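Local coordinates for protein Xaa-Pro Dipeptidase (Alteromonas macleodii, PDB 2QS8) that is a metal-dependent amidohydrolase that probably works as a carboxypeptidase on dipeptides, and holds methionine in its active site, at residues A[70-75]-A[108-113]; A[119-124]-A[137-142]; A[8-13]-A[48-53]; A[26-31]-A[38-43]. All coordinates share one frame; numbering follows the deposited sequence.

Contact 1. Residues A[70-75]-A[108-113]; sequences VHFGQE and TTVRQV. With MG (magnesium ion), chain C.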
loop_
_atom_site.group_PDB
_atom_site.type_symbol
_atom_site.label_atom_id
_atom_site.label_comp_id
_atom_site.label_asym_id
_atom_site.label_seq_id
_atom_site.Cartn_x
_atom_site.Cartn_y
_atom_site.Cartn_z
ATOM N N VAL A 70 28.465 9.602 14.110
ATOM C CA VAL A 70 29.428 10.072 13.120
ATOM C C VAL A 70 28.943 9.757 11.707
ATOM O O VAL A 70 28.113 8.868 11.516
ATOM C CB VAL A 70 30.832 9.427 13.320
ATOM C CG1 VAL A 70 31.379 9.781 14.708
ATOM C CG2 VAL A 70 30.750 7.924 13.135
ATOM N N HIS A 71 29.457 10.502 10.732
ATOM C CA HIS A 71 29.085 10.305 9.334
ATOM C C HIS A 71 30.326 10.231 8.441
ATOM O O HIS A 71 30.565 11.124 7.622
ATOM C CB HIS A 71 28.190 11.454 8.843
ATOM C CG HIS A 71 26.893 11.575 9.573
ATOM N ND1 HIS A 71 25.887 10.636 9.467
ATOM C CD2 HIS A 71 26.428 12.531 10.414
ATOM C CE1 HIS A 71 24.859 11.012 10.205
ATOM N NE2 HIS A 71 25.161 12.157 10.791
ATOM N N PHE A 72 31.120 9.181 8.597
ATOM C CA PHE A 72 32.308 9.040 7.767
ATOM C C PHE A 72 31.848 9.090 6.315
ATOM O O PHE A 72 30.826 8.494 5.965
ATOM C CB PHE A 72 33.011 7.699 8.010
ATOM C CG PHE A 72 33.533 7.505 9.417
ATOM C CD1 PHE A 72 33.970 8.583 10.182
ATOM C CD2 PHE A 72 33.649 6.227 9.944
ATOM C CE1 PHE A 72 34.521 8.382 11.453
ATOM C CE2 PHE A 72 34.198 6.012 11.210
ATOM C CZ PHE A 72 34.635 7.092 11.964
ATOM N N GLY A 73 32.592 9.802 5.474
ATOM C CA GLY A 73 32.231 9.897 4.072
ATOM C C GLY A 73 31.765 11.280 3.669
ATOM O O GLY A 73 31.580 11.561 2.489
ATOM N N GLN A 74 31.564 12.147 4.653
ATOM C CA GLN A 74 31.138 13.506 4.370
ATOM C C GLN A 74 31.668 14.482 5.412
ATOM O O GLN A 74 32.009 14.088 6.531
ATOM C CB GLN A 74 29.610 13.577 4.314
ATOM C CG GLN A 74 28.926 13.453 5.658
ATOM C CD GLN A 74 27.450 13.108 5.534
ATOM O OE1 GLN A 74 27.087 11.963 5.259
ATOM N NE2 GLN A 74 26.590 14.102 5.729
ATOM N N GLU A 75 31.764 15.744 5.008
ATOM C CA GLU A 75 32.198 16.859 5.855
ATOM C C GLU A 75 31.527 18.078 5.254
ATOM O O GLU A 75 31.823 18.451 4.119
ATOM C CB GLU A 75 33.709 17.048 5.822
ATOM C CG GLU A 75 34.479 15.904 6.438
ATOM C CD GLU A 75 35.914 16.272 6.758
ATOM O OE1 GLU A 75 36.578 16.861 5.878
ATOM O OE2 GLU A 75 36.367 15.960 7.882
ATOM N N THR A 108 38.111 4.235 19.279
ATOM C CA THR A 108 38.229 2.868 18.794
ATOM C C THR A 108 36.898 2.250 18.367
ATOM O O THR A 108 36.864 1.240 17.671
ATOM C CB THR A 108 38.894 1.989 19.878
ATOM O OG1 THR A 108 38.225 2.179 21.134
ATOM C CG2 THR A 108 40.373 2.354 20.010
ATOM N N THR A 109 35.798 2.849 18.791
ATOM C CA THR A 109 34.492 2.351 18.411
ATOM C C THR A 109 33.598 3.543 18.099
ATOM O O THR A 109 33.619 4.536 18.824
ATOM C CB THR A 109 33.821 1.510 19.541
ATOM O OG1 THR A 109 34.612 0.358 19.833
ATOM C CG2 THR A 109 32.435 1.033 19.099
ATOM N N VAL A 110 32.833 3.452 17.014
ATOM C CA VAL A 110 31.914 4.520 16.641
ATOM C C VAL A 110 30.612 3.937 16.115
ATOM O O VAL A 110 30.565 2.794 15.667
ATOM C CB VAL A 110 32.496 5.460 15.533
ATOM C CG1 VAL A 110 33.762 6.140 16.026
ATOM C CG2 VAL A 110 32.788 4.670 14.263
ATOM N N ARG A 111 29.554 4.732 16.197
ATOM C CA ARG A 111 28.259 4.342 15.683
ATOM C C ARG A 111 27.948 5.315 14.528
ATOM O O ARG A 111 27.693 6.500 14.773
ATOM C CB ARG A 111 27.180 4.462 16.775
ATOM C CG ARG A 111 25.820 3.887 16.381
ATOM C CD ARG A 111 24.740 4.070 17.467
ATOM N NE ARG A 111 24.446 5.476 17.718
ATOM C CZ ARG A 111 23.384 5.919 18.374
ATOM N NH1 ARG A 111 22.496 5.063 18.862
ATOM N NH2 ARG A 111 23.187 7.221 18.513
ATOM N N GLN A 112 28.019 4.843 13.282
ATOM C CA GLN A 112 27.692 5.698 12.143
ATOM C C GLN A 112 26.175 5.656 11.979
ATOM O O GLN A 112 25.594 4.603 11.706
ATOM C CB GLN A 112 28.335 5.199 10.848
ATOM C CG GLN A 112 27.935 6.052 9.646
ATOM C CD GLN A 112 29.126 6.638 8.914
ATOM O OE1 GLN A 112 30.165 6.912 9.516
ATOM N NE2 GLN A 112 28.974 6.850 7.615
ATOM N N VAL A 113 25.535 6.799 12.139
ATOM C CA VAL A 113 24.099 6.849 12.022
ATOM C C VAL A 113 23.622 7.596 10.786
ATOM O O VAL A 113 22.854 8.552 10.898
ATOM C CB VAL A 113 23.466 7.474 13.284
ATOM C CG1 VAL A 113 23.582 6.495 14.457
ATOM C CG2 VAL A 113 24.176 8.773 13.623
HETATM MG MG MG C . 23.731 13.431 11.816
#

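Contact 2. Residues A[119-124]-A[137-142]; sequences VAISLR and IFAAGK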
loop_
_atom_site.group_PDB
_atom_site.type_symbol
_atom_site.label_atom_id
_atom_site.label_comp_id
_atom_site.label_asym_id
_atom_site.label_seq_id
_atom_site.Cartn_x
_atom_site.Cartn_y
_atom_site.Cartn_z
ATOM N N VAL A 119 28.051 2.985 2.673
ATOM C CA VAL A 119 29.387 3.465 3.005
ATOM C C VAL A 119 29.921 2.863 4.316
ATOM O O VAL A 119 30.874 2.085 4.298
ATOM C CB VAL A 119 29.420 5.010 3.060
ATOM C CG1 VAL A 119 30.849 5.501 3.303
ATOM C CG2 VAL A 119 28.890 5.578 1.747
ATOM N N ALA A 120 29.316 3.204 5.443
ATOM C CA ALA A 120 29.774 2.658 6.718
ATOM C C ALA A 120 29.700 1.115 6.747
ATOM O O ALA A 120 30.576 0.455 7.309
ATOM C CB ALA A 120 28.951 3.247 7.873
ATOM N N ILE A 121 28.662 0.539 6.147
ATOM C CA ILE A 121 28.538 -0.910 6.140
ATOM C C ILE A 121 29.747 -1.540 5.428
ATOM O O ILE A 121 30.355 -2.486 5.933
ATOM C CB ILE A 121 27.241 -1.341 5.446
ATOM C CG1 ILE A 121 26.044 -1.005 6.347
ATOM C CG2 ILE A 121 27.299 -2.816 5.086
ATOM C CD1 ILE A 121 24.714 -1.036 5.637
ATOM N N SER A 122 30.095 -1.010 4.260
ATOM C CA SER A 122 31.238 -1.535 3.518
ATOM C C SER A 122 32.559 -1.279 4.254
ATOM O O SER A 122 33.442 -2.131 4.293
ATOM C CB SER A 122 31.302 -0.912 2.122
ATOM O OG SER A 122 30.147 -1.233 1.368
ATOM N N LEU A 123 32.688 -0.104 4.849
ATOM C CA LEU A 123 33.908 0.235 5.559
ATOM C C LEU A 123 34.083 -0.689 6.770
ATOM O O LEU A 123 35.180 -1.202 7.024
ATOM C CB LEU A 123 33.860 1.694 5.999
ATOM C CG LEU A 123 35.162 2.282 6.539
ATOM C CD1 LEU A 123 36.270 2.068 5.508
ATOM C CD2 LEU A 123 34.978 3.762 6.849
ATOM N N ARG A 124 32.988 -0.898 7.495
ATOM C CA ARG A 124 32.980 -1.765 8.671
ATOM C C ARG A 124 33.465 -3.153 8.286
ATOM O O ARG A 124 34.351 -3.702 8.928
ATOM C CB ARG A 124 31.562 -1.875 9.248
ATOM C CG ARG A 124 31.422 -2.899 10.363
ATOM C CD ARG A 124 29.965 -3.299 10.558
ATOM N NE ARG A 124 29.480 -4.144 9.469
ATOM C CZ ARG A 124 28.197 -4.332 9.176
ATOM N NH1 ARG A 124 27.250 -3.731 9.888
ATOM N NH2 ARG A 124 27.866 -5.123 8.167
ATOM N N ILE A 137 33.143 -0.354 13.773
ATOM C CA ILE A 137 32.001 0.398 13.282
ATOM C C ILE A 137 30.669 -0.325 13.390
ATOM O O ILE A 137 30.547 -1.487 13.024
ATOM C CB ILE A 137 32.191 0.799 11.802
ATOM C CG1 ILE A 137 33.452 1.660 11.643
ATOM C CG2 ILE A 137 30.953 1.554 11.305
ATOM C CD1 ILE A 137 33.728 2.081 10.196
ATOM N N PHE A 138 29.673 0.384 13.903
ATOM C CA PHE A 138 28.322 -0.129 14.016
ATOM C C PHE A 138 27.505 0.863 13.196
ATOM O O PHE A 138 27.358 2.041 13.556
ATOM C CB PHE A 138 27.900 -0.189 15.475
ATOM C CG PHE A 138 28.671 -1.205 16.269
ATOM C CD1 PHE A 138 29.809 -0.846 16.969
ATOM C CD2 PHE A 138 28.271 -2.543 16.288
ATOM C CE1 PHE A 138 30.540 -1.794 17.677
ATOM C CE2 PHE A 138 29.002 -3.502 17.003
ATOM C CZ PHE A 138 30.135 -3.120 17.696
ATOM N N ALA A 139 26.992 0.375 12.072
ATOM C CA ALA A 139 26.275 1.217 11.132
ATOM C C ALA A 139 24.774 1.047 11.049
ATOM O O ALA A 139 24.228 -0.024 11.315
ATOM C CB ALA A 139 26.886 1.042 9.761
ATOM N N ALA A 140 24.113 2.128 10.658
ATOM C CA ALA A 140 22.670 2.140 10.510
ATOM C C ALA A 140 22.293 2.181 9.022
ATOM O O ALA A 140 21.119 2.063 8.666
ATOM C CB ALA A 140 22.095 3.346 11.224
ATOM N N GLY A 141 23.301 2.327 8.162
ATOM C CA GLY A 141 23.034 2.415 6.741
ATOM C C GLY A 141 22.248 3.684 6.418
ATOM O O GLY A 141 22.482 4.743 7.010
ATOM N N LYS A 142 21.305 3.585 5.486
ATOM C CA LYS A 142 20.510 4.743 5.098
ATOM C C LYS A 142 19.517 5.146 6.177
ATOM O O LYS A 142 18.740 4.321 6.651
ATOM C CB LYS A 142 19.745 4.464 3.798
ATOM C CG LYS A 142 18.812 5.606 3.370
ATOM C CD LYS A 142 19.567 6.797 2.779
ATOM C CE LYS A 142 18.640 7.989 2.574
ATOM N NZ LYS A 142 18.303 8.661 3.858
#

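Contact 3. Residues A[8-13]-A[48-53]; sequences KTLIHA and NDFEDY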
loop_
_atom_site.group_PDB
_atom_site.type_symbol
_atom_site.label_atom_id
_atom_site.label_comp_id
_atom_site.label_asym_id
_atom_site.label_seq_id
_atom_site.Cartn_x
_atom_site.Cartn_y
_atom_site.Cartn_z
ATOM N N LYS A 8 52.521 -12.440 26.093
ATOM C CA LYS A 8 51.628 -11.374 26.526
ATOM C C LYS A 8 52.292 -9.999 26.471
ATOM O O LYS A 8 53.505 -9.883 26.345
ATOM C CB LYS A 8 51.151 -11.650 27.955
ATOM C CG LYS A 8 50.631 -13.062 28.175
ATOM C CD LYS A 8 50.076 -13.244 29.580
ATOM C CE LYS A 8 49.462 -14.626 29.738
ATOM N NZ LYS A 8 48.816 -14.803 31.059
ATOM N N THR A 9 51.486 -8.949 26.556
ATOM C CA THR A 9 52.009 -7.604 26.554
ATOM C C THR A 9 51.760 -6.968 27.910
ATOM O O THR A 9 50.671 -7.083 28.477
ATOM C CB THR A 9 51.339 -6.733 25.485
ATOM O OG1 THR A 9 51.624 -7.265 24.190
ATOM C CG2 THR A 9 51.849 -5.309 25.572
ATOM N N LEU A 10 52.778 -6.297 28.426
ATOM C CA LEU A 10 52.649 -5.621 29.706
ATOM C C LEU A 10 52.659 -4.116 29.507
ATOM O O LEU A 10 53.499 -3.589 28.789
ATOM C CB LEU A 10 53.801 -5.995 30.648
ATOM C CG LEU A 10 53.837 -5.143 31.924
ATOM C CD1 LEU A 10 52.699 -5.566 32.860
ATOM C CD2 LEU A 10 55.191 -5.296 32.614
ATOM N N ILE A 11 51.725 -3.432 30.154
ATOM C CA ILE A 11 51.650 -1.982 30.061
ATOM C C ILE A 11 51.749 -1.365 31.453
ATOM O O ILE A 11 51.020 -1.756 32.369
ATOM C CB ILE A 11 50.318 -1.514 29.421
ATOM C CG1 ILE A 11 50.229 -1.995 27.975
ATOM C CG2 ILE A 11 50.217 -0.001 29.471
ATOM C CD1 ILE A 11 48.936 -1.603 27.298
ATOM N N HIS A 12 52.665 -0.413 31.599
ATOM C CA HIS A 12 52.850 0.303 32.854
ATOM C C HIS A 12 52.131 1.626 32.671
ATOM O O HIS A 12 52.580 2.492 31.914
ATOM C CB HIS A 12 54.335 0.552 33.124
ATOM C CG HIS A 12 55.045 -0.608 33.751
ATOM N ND1 HIS A 12 56.416 -0.648 33.889
ATOM C CD2 HIS A 12 54.577 -1.752 34.305
ATOM C CE1 HIS A 12 56.761 -1.768 34.500
ATOM N NE2 HIS A 12 55.664 -2.456 34.761
ATOM N N ALA A 13 51.005 1.780 33.351
ATOM C CA ALA A 13 50.238 3.004 33.238
ATOM C C ALA A 13 50.464 3.962 34.413
ATOM O O ALA A 13 50.139 3.645 35.560
ATOM C CB ALA A 13 48.758 2.675 33.103
ATOM N N ASN A 48 60.751 -7.830 32.383
ATOM C CA ASN A 48 61.777 -8.668 31.764
ATOM C C ASN A 48 61.274 -10.010 31.231
ATOM O O ASN A 48 61.894 -10.610 30.353
ATOM C CB ASN A 48 62.895 -8.925 32.770
ATOM C CG ASN A 48 63.348 -7.658 33.467
ATOM O OD1 ASN A 48 63.950 -6.772 32.852
ATOM N ND2 ASN A 48 63.050 -7.559 34.761
ATOM N N ASP A 49 60.150 -10.476 31.761
ATOM C CA ASP A 49 59.594 -11.759 31.354
ATOM C C ASP A 49 58.421 -11.695 30.364
ATOM O O ASP A 49 57.810 -12.718 30.052
ATOM C CB ASP A 49 59.177 -12.535 32.605
ATOM C CG ASP A 49 58.285 -11.717 33.527
ATOM O OD1 ASP A 49 58.668 -10.581 33.887
ATOM O OD2 ASP A 49 57.198 -12.212 33.893
ATOM N N PHE A 50 58.101 -10.505 29.867
ATOM C CA PHE A 50 57.007 -10.374 28.910
ATOM C C PHE A 50 57.527 -10.213 27.488
ATOM O O PHE A 50 58.527 -9.529 27.252
ATOM C CB PHE A 50 56.117 -9.177 29.246
ATOM C CG PHE A 50 55.275 -9.370 30.467
ATOM C CD1 PHE A 50 55.814 -9.212 31.742
ATOM C CD2 PHE A 50 53.937 -9.710 30.346
ATOM C CE1 PHE A 50 55.030 -9.391 32.872
ATOM C CE2 PHE A 50 53.146 -9.891 31.476
ATOM C CZ PHE A 50 53.697 -9.730 32.743
ATOM N N GLU A 51 56.837 -10.846 26.545
ATOM C CA GLU A 51 57.209 -10.769 25.140
ATOM C C GLU A 51 57.301 -9.307 24.705
ATOM O O GLU A 51 58.240 -8.915 24.015
ATOM C CB GLU A 51 56.170 -11.496 24.279
ATOM C CG GLU A 51 56.523 -11.572 22.791
ATOM C CD GLU A 51 57.641 -12.560 22.495
ATOM O OE1 GLU A 51 57.444 -13.776 22.743
ATOM O OE2 GLU A 51 58.710 -12.123 22.015
ATOM N N ASP A 52 56.322 -8.504 25.114
ATOM C CA ASP A 52 56.301 -7.090 24.759
ATOM C C ASP A 52 55.997 -6.212 25.951
ATOM O O ASP A 52 55.236 -6.598 26.839
ATOM C CB ASP A 52 55.265 -6.818 23.673
ATOM C CG ASP A 52 55.635 -7.433 22.345
ATOM O OD1 ASP A 52 55.445 -8.656 22.172
ATOM O OD2 ASP A 52 56.125 -6.687 21.472
ATOM N N TYR A 53 56.580 -5.020 25.948
ATOM C CA TYR A 53 56.397 -4.061 27.026
ATOM C C TYR A 53 56.099 -2.670 26.474
ATOM O O TYR A 53 56.756 -2.206 25.544
ATOM C CB TYR A 53 57.656 -4.023 27.901
ATOM C CG TYR A 53 57.687 -2.920 28.942
ATOM C CD1 TYR A 53 56.697 -2.824 29.921
ATOM C CD2 TYR A 53 58.723 -1.988 28.957
ATOM C CE1 TYR A 53 56.739 -1.825 30.890
ATOM C CE2 TYR A 53 58.774 -0.988 29.919
ATOM C CZ TYR A 53 57.782 -0.913 30.879
ATOM O OH TYR A 53 57.841 0.077 31.826
#

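Contact 4. Residues A[26-31]-A[38-43]; sequences SRISIV and SDIKKG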
loop_
_atom_site.group_PDB
_atom_site.type_symbol
_atom_site.label_atom_id
_atom_site.label_comp_id
_atom_site.label_asym_id
_atom_site.label_seq_id
_atom_site.Cartn_x
_atom_site.Cartn_y
_atom_site.Cartn_z
ATOM N N SER A 26 46.498 5.430 40.359
ATOM C CA SER A 26 47.913 5.664 40.089
ATOM C C SER A 26 48.735 4.386 39.973
ATOM O O SER A 26 48.511 3.426 40.701
ATOM C CB SER A 26 48.521 6.541 41.187
ATOM O OG SER A 26 47.889 7.806 41.253
ATOM N N ARG A 27 49.692 4.402 39.053
ATOM C CA ARG A 27 50.599 3.278 38.823
ATOM C C ARG A 27 49.906 1.931 38.771
ATOM O O ARG A 27 49.744 1.267 39.793
ATOM C CB ARG A 27 51.686 3.257 39.905
ATOM C CG ARG A 27 52.609 4.482 39.874
ATOM C CD ARG A 27 53.643 4.462 40.994
ATOM N NE ARG A 27 53.259 5.325 42.106
ATOM C CZ ARG A 27 52.317 5.030 42.992
ATOM N NH1 ARG A 27 51.661 3.885 42.907
ATOM N NH2 ARG A 27 52.015 5.890 43.953
ATOM N N ILE A 28 49.499 1.528 37.574
ATOM C CA ILE A 28 48.828 0.247 37.397
ATOM C C ILE A 28 49.448 -0.562 36.261
ATOM O O ILE A 28 49.968 -0.006 35.299
ATOM C CB ILE A 28 47.296 0.440 37.128
ATOM C CG1 ILE A 28 46.540 0.607 38.449
ATOM C CG2 ILE A 28 46.718 -0.768 36.413
ATOM C CD1 ILE A 28 46.599 1.967 39.039
ATOM N N SER A 29 49.405 -1.881 36.395
ATOM C CA SER A 29 49.935 -2.784 35.382
ATOM C C SER A 29 48.781 -3.494 34.697
ATOM O O SER A 29 47.958 -4.138 35.352
ATOM C CB SER A 29 50.865 -3.823 36.007
ATOM O OG SER A 29 52.137 -3.268 36.288
ATOM N N ILE A 30 48.716 -3.365 33.378
ATOM C CA ILE A 30 47.668 -3.996 32.590
ATOM C C ILE A 30 48.333 -5.070 31.739
ATOM O O ILE A 30 49.336 -4.809 31.081
ATOM C CB ILE A 30 46.977 -2.968 31.672
ATOM C CG1 ILE A 30 46.487 -1.786 32.510
ATOM C CG2 ILE A 30 45.818 -3.626 30.934
ATOM C CD1 ILE A 30 46.002 -0.607 31.695
ATOM N N VAL A 31 47.783 -6.280 31.762
ATOM C CA VAL A 31 48.366 -7.365 30.985
ATOM C C VAL A 31 47.443 -7.755 29.848
ATOM O O VAL A 31 46.267 -8.047 30.063
ATOM C CB VAL A 31 48.642 -8.603 31.867
ATOM C CG1 VAL A 31 49.490 -9.600 31.108
ATOM C CG2 VAL A 31 49.344 -8.192 33.129
ATOM N N SER A 38 43.940 -9.678 30.180
ATOM C CA SER A 38 43.995 -10.832 31.078
ATOM C C SER A 38 44.228 -10.535 32.556
ATOM O O SER A 38 43.885 -11.343 33.414
ATOM C CB SER A 38 45.061 -11.817 30.597
ATOM O OG SER A 38 46.328 -11.198 30.542
ATOM N N ASP A 39 44.812 -9.389 32.874
ATOM C CA ASP A 39 45.047 -9.091 34.274
ATOM C C ASP A 39 45.342 -7.620 34.548
ATOM O O ASP A 39 45.731 -6.870 33.657
ATOM C CB ASP A 39 46.192 -9.959 34.796
ATOM C CG ASP A 39 46.076 -10.252 36.280
ATOM O OD1 ASP A 39 47.047 -10.808 36.840
ATOM O OD2 ASP A 39 45.025 -9.937 36.883
ATOM N N ILE A 40 45.149 -7.220 35.800
ATOM C CA ILE A 40 45.380 -5.846 36.222
ATOM C C ILE A 40 45.950 -5.882 37.628
ATOM O O ILE A 40 45.233 -6.160 38.586
ATOM C CB ILE A 40 44.063 -5.038 36.243
ATOM C CG1 ILE A 40 43.409 -5.079 34.861
ATOM C CG2 ILE A 40 44.335 -3.603 36.673
ATOM C CD1 ILE A 40 42.024 -4.507 34.835
ATOM N N LYS A 41 47.239 -5.600 37.745
ATOM C CA LYS A 41 47.895 -5.611 39.042
ATOM C C LYS A 41 48.376 -4.222 39.447
ATOM O O LYS A 41 48.670 -3.381 38.594
ATOM C CB LYS A 41 49.063 -6.600 39.012
ATOM C CG LYS A 41 48.614 -8.036 38.790
ATOM C CD LYS A 41 49.747 -9.036 38.999
ATOM C CE LYS A 41 49.215 -10.470 39.027
ATOM N NZ LYS A 41 48.152 -10.637 40.068
ATOM N N LYS A 42 48.437 -3.981 40.753
ATOM C CA LYS A 42 48.890 -2.694 41.269
ATOM C C LYS A 42 50.408 -2.560 41.219
ATOM O O LYS A 42 51.143 -3.539 41.388
ATOM C CB LYS A 42 48.393 -2.489 42.699
ATOM C CG LYS A 42 46.891 -2.265 42.796
ATOM C CD LYS A 42 46.461 -2.118 44.240
ATOM C CE LYS A 42 44.949 -1.996 44.371
ATOM N NZ LYS A 42 44.518 -2.051 45.809
ATOM N N GLY A 43 50.868 -1.336 40.981
ATOM C CA GLY A 43 52.291 -1.074 40.895
ATOM C C GLY A 43 52.844 -1.481 39.544
ATOM O O GLY A 43 52.121 -2.017 38.700
#

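Contact 1. Residues A[70-75]-A[108-113]
Q112 grips the backbone of F72 with both ends of its side-chain amide. NE2 of Q112 donates to F72 O at 3.0 Å, a nearly straight bond (163° at the hydrogen) that lies close to the amide plane and meets a lone pair of the carbonyl. The second arm is less regular: F72 N approaches Q112 OE1 at 2.6 Å and comes from above the carbonyl plane. Q112 gets there because CG stands anti to its backbone N (chi1 177°) and the chain then bends at chi2, carrying the amide past the V70 carbonyl. V70 and Q112 also form a parallel beta bridge, with V70 N bonded to R111 O at 3.3 Å and a weaker return bond from V113 N to V70 O. The F72 ring, its plane 62° from the amide, carries V70 CG2 over one face near the rim. F72 and V110 reach toward each other from opposite directions, CE2 of F72 meeting V110 CG2 at 3.6 Å. H71 starts away from 108-113, yet its ring comes back toward V113: CE1 lies 3.2 Å from V113 O, at the ring edge. NE2 of H71 binds the magnesium ion at 2.2 Å, and ND1 hydrogen-bonds to G114 O. H69 supplies a further ligand to the same ion, giving the His-X-His metal motif of the amidohydrolase superfamily. Chemically, the G114 carbonyl at ND1 and the magnesium ion at NE2 together fix the rotation of the imidazole, and the carbonyl probably makes NE2 a better donor to the metal, while Q112 anchors the chain just beyond this ligand.

Contact 2. Residues A[119-124]-A[137-142]
I137, the first residue of 137-142, packs against two helix side chains, L123 and R124. Its CB sits 3.8 Å from R124 CB, and its CD1 reaches past this to L123 CG at 3.9 Å, the two side chains meeting at a slant. That reach depends on CG1 lying anti to the carbonyl carbon (chi1 -59°) with CD1 extended beyond it. The aliphatic part of R124 also passes over the I137 carbonyl: both CG and CD of R124 come within 3.1 Å of I137 O, a close approach without a hydrogen bond. The guanidinium continues to D191, where NH1 makes a salt bridge. One residue further on is F138, whose CB points away from the helix, and then A139 turns its methyl back, so that A139 CB meets A120 CB at 3.6 Å. The same methyl also lies 4.1 Å from I121 CG1. At G141, beyond the strand, the CA lies 4.0 Å from I121 CD1. No hydrogen bond joins 119-124 to 137-142 directly; the direct contact is van der Waals packing, and D191 bridges the two segments by accepting from A139 N as well as from R124. The short axes run 7.9 Å apart at 148°, roughly antiparallel, as expected where a helix returns across its sheet. Here helix 119-128 links the parallel neighbours 107-112 and 136-139 in a beta-alpha-beta unit of the TIM barrel; L123 also packs on helix 88-104, and D191 lies just ahead of strand 192-196.

Contact 3. Residues A[8-13]-A[48-53]
Residues 8-13 and 48-53 pair in parallel at T9 with D52 and L10 with Y53, held by a 2.9 Å bond from L10 N to D52 O (167° at the hydrogen) and a weak one from D52 N to K8 O. Their strands, 9-16 and 52-56, are parallel neighbours in the beta domain outside the barrel, the contact lying about 33 Å, centre to centre, from the middle of the chain. On one face T9 and D52 make a light contact, OG1 of T9 lying 3.7 Å from D52 CB. The other face carries L10 and Y53, with F50 of the preceding loop packed against L10. L10 CB stands over the F50 ring, 3.8 Å from its centroid, a CH-pi contact displaced slightly toward the rim. L10 and Y53 run side by side and point the same way, L10 CD2 resting 4.0 Å from Y53 CD1. With CG anti to its backbone N (chi1 171°), Y53 is directed along the strand toward H12, two residues beyond L10. There its OH and H12 ND1 share a hydrogen bond of 2.6 Å. The same rings form an offset edge-to-face pair: the edge of Y53 is turned to the face of H12, with planes at 78° and Y53 CE1 3.5 Å from H12 CG. The H12 ring also stacks on F44, while F50 packs on V31 of strand 28-33. Both nitrogens of this buried imidazole are thus satisfied, ND1 by Y53 and NE2 by I45 O, which together fix the rotation of the ring; the parallel pairing is supplemented by the Y53-H12 hydrogen bond and by the apolar contacts of L10.

Contact 4. Residues A[26-31]-A[38-43]
This contact is a beta hairpin, strands 28-33 and 36-42, in the small beta domain that sits beside the TIM barrel; V31 O meets both S38 N at 2.8 Å and, more weakly, D39 N. Two residues facing one, S38 and D39 against V31, define a classic beta bulge, and V31 N completes it with a bond to D39 O at 2.9 Å (166° at the hydrogen). Beyond it the pairing is regular and antiparallel: I30 with I40 and I28 with K42 are non-hydrogen-bonded pairs, S29 with K41 a hydrogen-bonded one. The axes of the short segments lie 4.7 Å apart at 165°. S29 N donates to K41 O at 2.8 Å, nearly in line with the carbonyl, and K41 N returns a bond to S29 O at 2.9 Å. On one face the I28 and I40 side chains cross at a slant, their CG2 methyls 3.7 Å apart. On the other face V31 and D39 lie side by side, while the carboxylate of D39 turns away and its OD1 forms a salt bridge with K41 NZ. Strand 28-33 is flanked by 9-16 on its other edge, where I30 bonds to I11. At the open end of the hairpin G43 N bonds to R27 O at 3.1 Å. There S29 OG, which also accepts from I45 N, lies anti to the carbonyl carbon (chi1 -78°) and gives its hydrogen to a lone pair of G43 O at 2.7 Å, in the carbonyl plane.

Contacts 1 and 2 belong to the buried barrel and touch directly: Q112 N probably bonds to F138 O, and Q112 CG packs on A120 CB, so strand 107-112, part of contact 1, borders contact 2. Contacts 3 and 4 lie in the outlying beta domain, their centres about 30 Å or more from the chain centre, and are only partly buried. They too meet, probably through a bond from A13 N to I28 O, contact 4 being nested in the loop that contact 3 closes. Chemistry follows place. Near the metal, contact 1 spends side-chain amide bonds on backbone; contact 2 is mostly apolar, with no hydrogen bond between its segments; contact 3 mixes parallel pairing with aromatic contacts; contact 4 rests mainly on antiparallel backbone bonds, with exposed lysines at its rim.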